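Local coordinates for protein acetyl xylan esterase (Metagenome, PDB 6XYC) that removes acetyl and feruloyl groups from complex xylans as a bifunctional serine esterase of the alpha/beta hydrolase fold, at residues H25-Y30 with I75-R80; I42-G47 with G116-S121; V165-G170 with I222-G227. All coordinates share one frame; numbering follows the deposited sequence.

How the interactions relate
All three contacts lie in one mixed sheet of the alpha/beta hydrolase fold and sample it in turn. Interaction 1 belongs to its antiparallel part; interactions 2 and 3 are parallel pairs nearer the reactive serine. Strands 73-77 and 39-45 are neighbours, so interactions 1 and 2 touch, with centres about 10 Å apart; strands 114-120 and 164-168 likewise join interactions 2 and 3, again about 10 Å between centres. Interactions 1 and 3 lie on opposite sides of the chain's centre, their centres about 20 Å apart. Along the chain the first two alternate their segments, while interaction 3 follows interaction 2. The sheet so assembled carries the reactive serine at the end of strand 114-120.

Interaction 1 of 3, residues H25-Y30 with I75-R80; sequences HNLDIY and ISINHR
The antiparallel pairing of strands 26-32 and 73-77 belongs to the mixed sheet of the alpha/beta hydrolase fold, with Leu27, Asp28 and Ile29 opposite Ile77, Ser76 and Ile75. Asp28 and Ser76 form the hydrogen-bonded pair: Asp28 N gives to Ser76 O at 2.8 Å, and Ser76 N returns a bond to Asp28 O at 2.9 Å. Past the end of strand 73-77, Asn78 N reaches Asn26 O at 3.0 Å, with 168° at the hydrogen. On the face of Leu27, Ile29, Ile75 and Ile77, Leu27 CG sits between its backbone N and carbonyl carbon (chi1 49°), which lays CD2 of Leu27 alongside Ile75 CG2 at 3.9 Å. Leu27 CB meets Ile77 CG2 at 3.8 Å. At the far end the Arg80 guanidinium presents one face to CE1 of His25, their planes 64° apart, and Arg80 NE is 3.5 Å from His25 NE2. Asp93 accepts a hydrogen bond from His25 NE2 and forms a salt bridge with Arg80, Asp20 is hydrogen-bonded to His25 ND1, and Asp28 pairs with Lys56. Two carboxylates on the ring would favour a protonated His25, so Asp93 probably balances charge on both side chains, beside strands held by backbone bonds and apolar packing.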
# COMPACT_ATOMS: atom_id res chain seq x y z
N HIS A 25 -13.01 -7.06 -4.27
CA HIS A 25 -12.21 -6.82 -5.46
C HIS A 25 -12.75 -5.64 -6.26
O HIS A 25 -12.66 -5.61 -7.49
CB HIS A 25 -12.15 -8.07 -6.34
CG HIS A 25 -11.25 -9.14 -5.79
ND1 HIS A 25 -11.46 -10.48 -6.04
CD2 HIS A 25 -10.14 -9.06 -5.02
CE1 HIS A 25 -10.52 -11.18 -5.44
NE2 HIS A 25 -9.71 -10.35 -4.81
N ASN A 26 -13.34 -4.66 -5.58
CA ASN A 26 -13.78 -3.42 -6.20
C ASN A 26 -12.79 -2.30 -5.92
O ASN A 26 -12.03 -2.34 -4.95
CB ASN A 26 -15.16 -3.01 -5.68
CG ASN A 26 -16.27 -3.87 -6.25
OD1 ASN A 26 -16.08 -4.63 -7.19
ND2 ASN A 26 -17.46 -3.73 -5.67
N LEU A 27 -12.82 -1.29 -6.78
CA LEU A 27 -12.05 -0.07 -6.56
C LEU A 27 -12.86 1.13 -7.01
O LEU A 27 -13.86 0.99 -7.72
CB LEU A 27 -10.70 -0.12 -7.30
CG LEU A 27 -10.69 -0.51 -8.78
CD1 LEU A 27 -11.07 0.65 -9.66
CD2 LEU A 27 -9.29 -1.04 -9.13
N ASP A 28 -12.42 2.31 -6.58
CA ASP A 28 -13.00 3.57 -7.00
C ASP A 28 -11.93 4.39 -7.71
O ASP A 28 -10.77 4.38 -7.30
CB ASP A 28 -13.56 4.36 -5.81
CG ASP A 28 -14.55 3.56 -4.99
OD1 ASP A 28 -15.25 2.70 -5.57
OD2 ASP A 28 -14.62 3.80 -3.77
N ILE A 29 -12.32 5.09 -8.77
CA ILE A 29 -11.38 5.90 -9.55
C ILE A 29 -11.90 7.34 -9.58
O ILE A 29 -13.06 7.57 -9.92
CB ILE A 29 -11.22 5.36 -10.98
CG1 ILE A 29 -10.70 3.92 -10.96
CG2 ILE A 29 -10.28 6.25 -11.78
CD1 ILE A 29 -10.69 3.25 -12.32
N TYR A 30 -11.03 8.29 -9.25
CA TYR A 30 -11.35 9.71 -9.28
C TYR A 30 -10.32 10.45 -10.12
O TYR A 30 -9.12 10.21 -9.97
CB TYR A 30 -11.38 10.31 -7.87
CG TYR A 30 -12.34 9.64 -6.91
CD1 TYR A 30 -13.65 10.07 -6.80
CD2 TYR A 30 -11.92 8.59 -6.11
CE1 TYR A 30 -14.52 9.47 -5.92
CE2 TYR A 30 -12.79 7.97 -5.23
CZ TYR A 30 -14.09 8.42 -5.14
OH TYR A 30 -14.97 7.82 -4.26
N ILE A 75 -6.95 6.05 -7.28
CA ILE A 75 -7.63 4.77 -7.34
C ILE A 75 -7.56 4.14 -5.96
O ILE A 75 -6.48 3.72 -5.52
CB ILE A 75 -7.01 3.84 -8.40
CG1 ILE A 75 -6.97 4.55 -9.76
CG2 ILE A 75 -7.79 2.55 -8.51
CD1 ILE A 75 -5.63 5.16 -10.10
N SER A 76 -8.69 4.06 -5.28
CA SER A 76 -8.77 3.47 -3.94
C SER A 76 -9.33 2.06 -4.06
O SER A 76 -10.43 1.87 -4.59
CB SER A 76 -9.64 4.33 -3.03
OG SER A 76 -9.59 3.86 -1.69
N ILE A 77 -8.60 1.09 -3.53
CA ILE A 77 -8.91 -0.31 -3.78
C ILE A 77 -9.34 -1.00 -2.49
O ILE A 77 -8.87 -0.67 -1.39
CB ILE A 77 -7.71 -1.06 -4.40
CG1 ILE A 77 -6.52 -1.09 -3.42
CG2 ILE A 77 -7.29 -0.40 -5.71
CD1 ILE A 77 -5.38 -1.99 -3.87
N ASN A 78 -10.23 -1.98 -2.64
CA ASN A 78 -10.48 -2.97 -1.60
C ASN A 78 -9.51 -4.14 -1.76
O ASN A 78 -8.97 -4.39 -2.83
CB ASN A 78 -11.92 -3.47 -1.66
CG ASN A 78 -12.92 -2.47 -1.12
OD1 ASN A 78 -12.57 -1.55 -0.39
ND2 ASN A 78 -14.18 -2.65 -1.49
N HIS A 79 -9.29 -4.85 -0.65
CA HIS A 79 -8.62 -6.14 -0.68
C HIS A 79 -9.39 -7.08 0.24
O HIS A 79 -10.21 -6.63 1.05
CB HIS A 79 -7.15 -6.05 -0.25
CG HIS A 79 -6.95 -5.63 1.17
ND1 HIS A 79 -7.22 -6.45 2.24
CD2 HIS A 79 -6.52 -4.45 1.69
CE1 HIS A 79 -6.96 -5.80 3.36
NE2 HIS A 79 -6.53 -4.59 3.06
N ARG A 80 -9.16 -8.38 0.10
CA ARG A 80 -9.89 -9.35 0.90
C ARG A 80 -9.45 -9.29 2.36
O ARG A 80 -8.30 -8.96 2.67
CB ARG A 80 -9.69 -10.76 0.36
CG ARG A 80 -10.59 -11.11 -0.81
CD ARG A 80 -10.19 -12.45 -1.41
NE ARG A 80 -8.92 -12.37 -2.12
CZ ARG A 80 -8.24 -13.41 -2.57
NH1 ARG A 80 -8.71 -14.64 -2.40
NH2 ARG A 80 -7.09 -13.23 -3.21

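Interaction 2 of 3, residues I42-G47 with G116-S121; sequences IIIIYG and GITGFS. With AES (4-(2-aminoethyl)benzenesulfonyl fluoride), chain B.
One face of the Phe120 ring is covered by the backbone of Tyr46 and Gly47: Gly47 N stands 3.3 Å above the ring plane toward the rim, and Tyr46 CA makes a CH-pi contact 4.2 Å from the centroid. The Phe120 ring also meets Phe267 edge-to-face. The setting is consistent with the nucleophile elbow of an alpha/beta hydrolase: strand 114-120 runs into Ser121, and Gly47, just past strand 39-45, lies across from it. Phe120 is swung over the backbone by a CG set between its own N and carbonyl carbon (chi1 48°). An alanine here would remove that ring and is likely to leave the Tyr46-Gly47 backbone without its cover beside the reactive serine. Ile43 N binds Gly116 O at 2.9 Å, almost straight at 172°, and Thr118 N reaches Ile43 O at 2.8 Å; the bonds from Ile45 N to Thr118 O and Phe120 N to Ile45 O are weak. CG2 of Ile44 lies alongside CG2 of Thr118 at 3.6 Å, while Thr118 OG1 is hydrogen-bonded to Val166 O. Ser121 has a phi of 49°, in keeping with a strained elbow turn, and Ser121 OG is joined covalently to AES S, 1.5 Å away.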
# COMPACT_ATOMS: atom_id res chain seq x y z
N ILE A 42 -2.27 7.40 -8.76
CA ILE A 42 -1.85 6.96 -7.43
C ILE A 42 -2.88 5.97 -6.91
O ILE A 42 -4.07 6.30 -6.83
CB ILE A 42 -1.71 8.13 -6.44
CG1 ILE A 42 -0.76 9.20 -6.99
CG2 ILE A 42 -1.22 7.61 -5.08
CD1 ILE A 42 0.68 8.76 -7.13
N ILE A 43 -2.44 4.76 -6.57
CA ILE A 43 -3.29 3.77 -5.92
C ILE A 43 -3.18 3.95 -4.41
O ILE A 43 -2.08 4.05 -3.87
CB ILE A 43 -2.89 2.35 -6.34
CG1 ILE A 43 -3.21 2.13 -7.82
CG2 ILE A 43 -3.61 1.32 -5.48
CD1 ILE A 43 -2.58 0.90 -8.42
N ILE A 44 -4.33 4.00 -3.73
CA ILE A 44 -4.33 4.20 -2.29
C ILE A 44 -5.04 3.03 -1.62
O ILE A 44 -6.00 2.46 -2.16
CB ILE A 44 -4.97 5.54 -1.88
CG1 ILE A 44 -6.48 5.54 -2.09
CG2 ILE A 44 -4.35 6.69 -2.67
CD1 ILE A 44 -7.17 6.80 -1.56
N ILE A 45 -4.59 2.70 -0.41
CA ILE A 45 -5.06 1.51 0.29
C ILE A 45 -5.30 1.85 1.76
O ILE A 45 -4.39 2.32 2.45
CB ILE A 45 -4.06 0.34 0.19
CG1 ILE A 45 -3.59 0.13 -1.25
CG2 ILE A 45 -4.69 -0.94 0.76
CD1 ILE A 45 -2.45 -0.87 -1.36
N TYR A 46 -6.50 1.57 2.24
CA TYR A 46 -6.86 1.85 3.62
C TYR A 46 -6.06 0.97 4.58
O TYR A 46 -5.53 -0.09 4.21
CB TYR A 46 -8.35 1.61 3.86
CG TYR A 46 -8.81 0.23 3.42
CD1 TYR A 46 -9.49 0.06 2.21
CD2 TYR A 46 -8.57 -0.91 4.19
CE1 TYR A 46 -9.91 -1.18 1.79
CE2 TYR A 46 -9.00 -2.16 3.77
CZ TYR A 46 -9.66 -2.29 2.57
OH TYR A 46 -10.08 -3.53 2.14
N GLY A 47 -6.00 1.41 5.83
CA GLY A 47 -5.51 0.59 6.93
C GLY A 47 -6.66 -0.00 7.72
O GLY A 47 -7.71 0.61 7.89
N GLY A 116 2.00 5.46 -8.86
CA GLY A 116 2.46 5.36 -7.50
C GLY A 116 1.46 4.62 -6.63
O GLY A 116 0.34 4.34 -7.04
N ILE A 117 1.89 4.31 -5.41
CA ILE A 117 1.05 3.56 -4.48
C ILE A 117 1.33 4.05 -3.07
O ILE A 117 2.48 4.35 -2.71
CB ILE A 117 1.27 2.04 -4.63
CG1 ILE A 117 0.16 1.27 -3.94
CG2 ILE A 117 2.63 1.63 -4.09
CD1 ILE A 117 0.06 -0.19 -4.35
N THR A 118 0.27 4.14 -2.27
CA THR A 118 0.39 4.62 -0.90
C THR A 118 -0.75 4.02 -0.08
O THR A 118 -1.80 3.64 -0.61
CB THR A 118 0.33 6.16 -0.83
OG1 THR A 118 0.51 6.60 0.52
CG2 THR A 118 -0.99 6.68 -1.37
N GLY A 119 -0.52 3.91 1.22
CA GLY A 119 -1.52 3.38 2.13
C GLY A 119 -1.08 3.69 3.55
O GLY A 119 0.08 4.05 3.80
N PHE A 120 -2.02 3.55 4.49
CA PHE A 120 -1.70 3.77 5.90
C PHE A 120 -1.90 2.49 6.71
O PHE A 120 -2.83 1.72 6.44
CB PHE A 120 -2.50 4.97 6.50
CG PHE A 120 -3.98 4.97 6.20
CD1 PHE A 120 -4.47 5.48 5.01
CD2 PHE A 120 -4.88 4.51 7.14
CE1 PHE A 120 -5.82 5.48 4.75
CE2 PHE A 120 -6.23 4.52 6.89
CZ PHE A 120 -6.70 5.01 5.70
N SER A 121 -1.04 2.27 7.72
CA SER A 121 -0.96 1.05 8.50
C SER A 121 -0.93 -0.13 7.53
O SER A 121 -0.03 -0.23 6.70
CB SER A 121 -2.11 0.95 9.50
OG SER A 121 -1.76 0.07 10.55
C3 AES B . -2.49 -3.03 14.12
C2 AES B . -2.82 -2.00 13.29
C1 AES B . -2.43 -2.05 11.98
S AES B . -2.92 -0.73 10.97
O1S AES B . -3.76 -1.23 9.85
O2S AES B . -3.90 0.08 11.69
C6 AES B . -1.72 -3.09 11.48
C5 AES B . -1.38 -4.13 12.32
C4 AES B . -1.77 -4.10 13.64
C7 AES B . -1.39 -5.26 14.62
C8 AES B . 0.15 -5.47 14.63
N8 AES B . 0.45 -6.27 15.76

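Interaction 3 of 3, residues V165-G170 with I222-G227; sequences VVDWFG and ILIIHG
Val165 opens the parallel pairing of strands 164-168 and 222-227 in the central sheet of the alpha/beta hydrolase fold: its CG1 lies 3.9 Å from Ile222 CD1, and its carbonyl accepts Leu223 N. Val166 follows on the other face, its CG2 4.0 Å from Leu223 CB. Asp167 gives its N to Leu223 O at 2.7 Å and takes Ile225 N on its O; its OD1 receives a weak hydrogen bond from Gly170 N, and OD2 rests against Ile224 CG2. Trp168 CG, anti to the carbonyl carbon (chi1 -64°), brings one face of the indole over Ile225 CD1, 3.7 Å from the centroid of the six-membered ring. Phe169 leaves the strand with positive phi and psi, yet its N still bonds to Ile225 O at 2.7 Å. Its CB stands over the centre of the His226 imidazole, a CH-pi contact of 3.5 Å to the centroid, and hydrogen bonds to Ser238 and Val233 O fix that imidazole. The Phe169 ring packs against Phe120 and against His262 of the ligand pocket, so this turn borders the active site. Helix 269-284 packs against Val166, Trp168 and Leu223, helix 236-248 against Asp167, Ile222 and Ile224, while strands 114-120 and 252-257 continue the sheet on either side.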
# COMPACT_ATOMS: atom_id res chain seq x y z
N VAL A 165 6.50 4.76 -3.81
CA VAL A 165 5.74 4.30 -2.66
C VAL A 165 5.75 5.37 -1.59
O VAL A 165 6.79 5.97 -1.31
CB VAL A 165 6.30 2.98 -2.10
CG1 VAL A 165 5.51 2.55 -0.85
CG2 VAL A 165 6.28 1.88 -3.15
N VAL A 166 4.60 5.61 -0.97
CA VAL A 166 4.51 6.39 0.26
C VAL A 166 3.88 5.49 1.33
O VAL A 166 2.74 5.03 1.18
CB VAL A 166 3.70 7.68 0.08
CG1 VAL A 166 3.52 8.37 1.43
CG2 VAL A 166 4.40 8.60 -0.90
N ASP A 167 4.64 5.25 2.40
CA ASP A 167 4.27 4.31 3.45
C ASP A 167 3.92 5.12 4.70
O ASP A 167 4.81 5.70 5.34
CB ASP A 167 5.41 3.34 3.71
CG ASP A 167 5.34 2.65 5.05
OD1 ASP A 167 4.24 2.55 5.63
OD2 ASP A 167 6.40 2.20 5.53
N TRP A 168 2.63 5.19 5.02
CA TRP A 168 2.17 5.86 6.23
C TRP A 168 2.10 4.83 7.36
O TRP A 168 1.21 3.99 7.39
CB TRP A 168 0.80 6.51 6.04
CG TRP A 168 0.67 7.62 5.04
CD1 TRP A 168 0.43 7.48 3.71
CD2 TRP A 168 0.73 9.03 5.30
NE1 TRP A 168 0.34 8.72 3.11
CE2 TRP A 168 0.53 9.68 4.06
CE3 TRP A 168 0.93 9.80 6.45
CZ2 TRP A 168 0.53 11.08 3.95
CZ3 TRP A 168 0.94 11.19 6.33
CH2 TRP A 168 0.73 11.81 5.09
N PHE A 169 3.04 4.93 8.30
CA PHE A 169 3.10 4.11 9.53
C PHE A 169 2.63 2.67 9.32
O PHE A 169 1.78 2.15 10.04
CB PHE A 169 2.32 4.78 10.69
CG PHE A 169 0.95 5.35 10.33
CD1 PHE A 169 0.80 6.70 10.03
CD2 PHE A 169 -0.19 4.55 10.33
CE1 PHE A 169 -0.44 7.24 9.71
CE2 PHE A 169 -1.43 5.08 10.01
CZ PHE A 169 -1.56 6.43 9.70
N GLY A 170 3.26 1.98 8.36
CA GLY A 170 2.92 0.60 8.07
C GLY A 170 3.71 -0.38 8.92
O GLY A 170 4.89 -0.18 9.22
N ILE A 222 11.03 5.31 -1.93
CA ILE A 222 9.96 5.26 -0.94
C ILE A 222 10.03 6.47 -0.03
O ILE A 222 11.12 6.94 0.32
CB ILE A 222 10.02 3.95 -0.12
CG1 ILE A 222 8.79 3.84 0.78
CG2 ILE A 222 11.29 3.91 0.74
CD1 ILE A 222 8.63 2.48 1.45
N LEU A 223 8.86 6.99 0.34
CA LEU A 223 8.72 7.97 1.40
C LEU A 223 8.00 7.30 2.56
O LEU A 223 6.93 6.70 2.38
CB LEU A 223 7.94 9.20 0.93
CG LEU A 223 7.62 10.25 1.99
CD1 LEU A 223 8.84 10.99 2.46
CD2 LEU A 223 6.59 11.23 1.42
N ILE A 224 8.59 7.38 3.75
CA ILE A 224 8.06 6.75 4.96
C ILE A 224 7.69 7.86 5.94
O ILE A 224 8.51 8.74 6.22
CB ILE A 224 9.08 5.78 5.59
CG1 ILE A 224 9.60 4.78 4.55
CG2 ILE A 224 8.46 5.07 6.78
CD1 ILE A 224 10.91 4.15 4.95
N ILE A 225 6.47 7.80 6.46
CA ILE A 225 5.96 8.80 7.40
C ILE A 225 5.40 8.07 8.61
O ILE A 225 4.55 7.18 8.46
CB ILE A 225 4.89 9.69 6.76
CG1 ILE A 225 5.39 10.27 5.43
CG2 ILE A 225 4.50 10.81 7.70
CD1 ILE A 225 4.34 11.00 4.64
N HIS A 226 5.87 8.44 9.81
CA HIS A 226 5.47 7.73 11.02
C HIS A 226 5.51 8.68 12.20
O HIS A 226 6.48 9.41 12.39
CB HIS A 226 6.39 6.53 11.27
CG HIS A 226 5.74 5.41 12.02
ND1 HIS A 226 5.75 4.11 11.58
CD2 HIS A 226 5.07 5.40 13.20
CE1 HIS A 226 5.10 3.35 12.44
NE2 HIS A 226 4.68 4.11 13.44
N GLY A 227 4.44 8.66 13.00
CA GLY A 227 4.38 9.49 14.19
C GLY A 227 5.18 8.86 15.32
O GLY A 227 5.11 7.66 15.57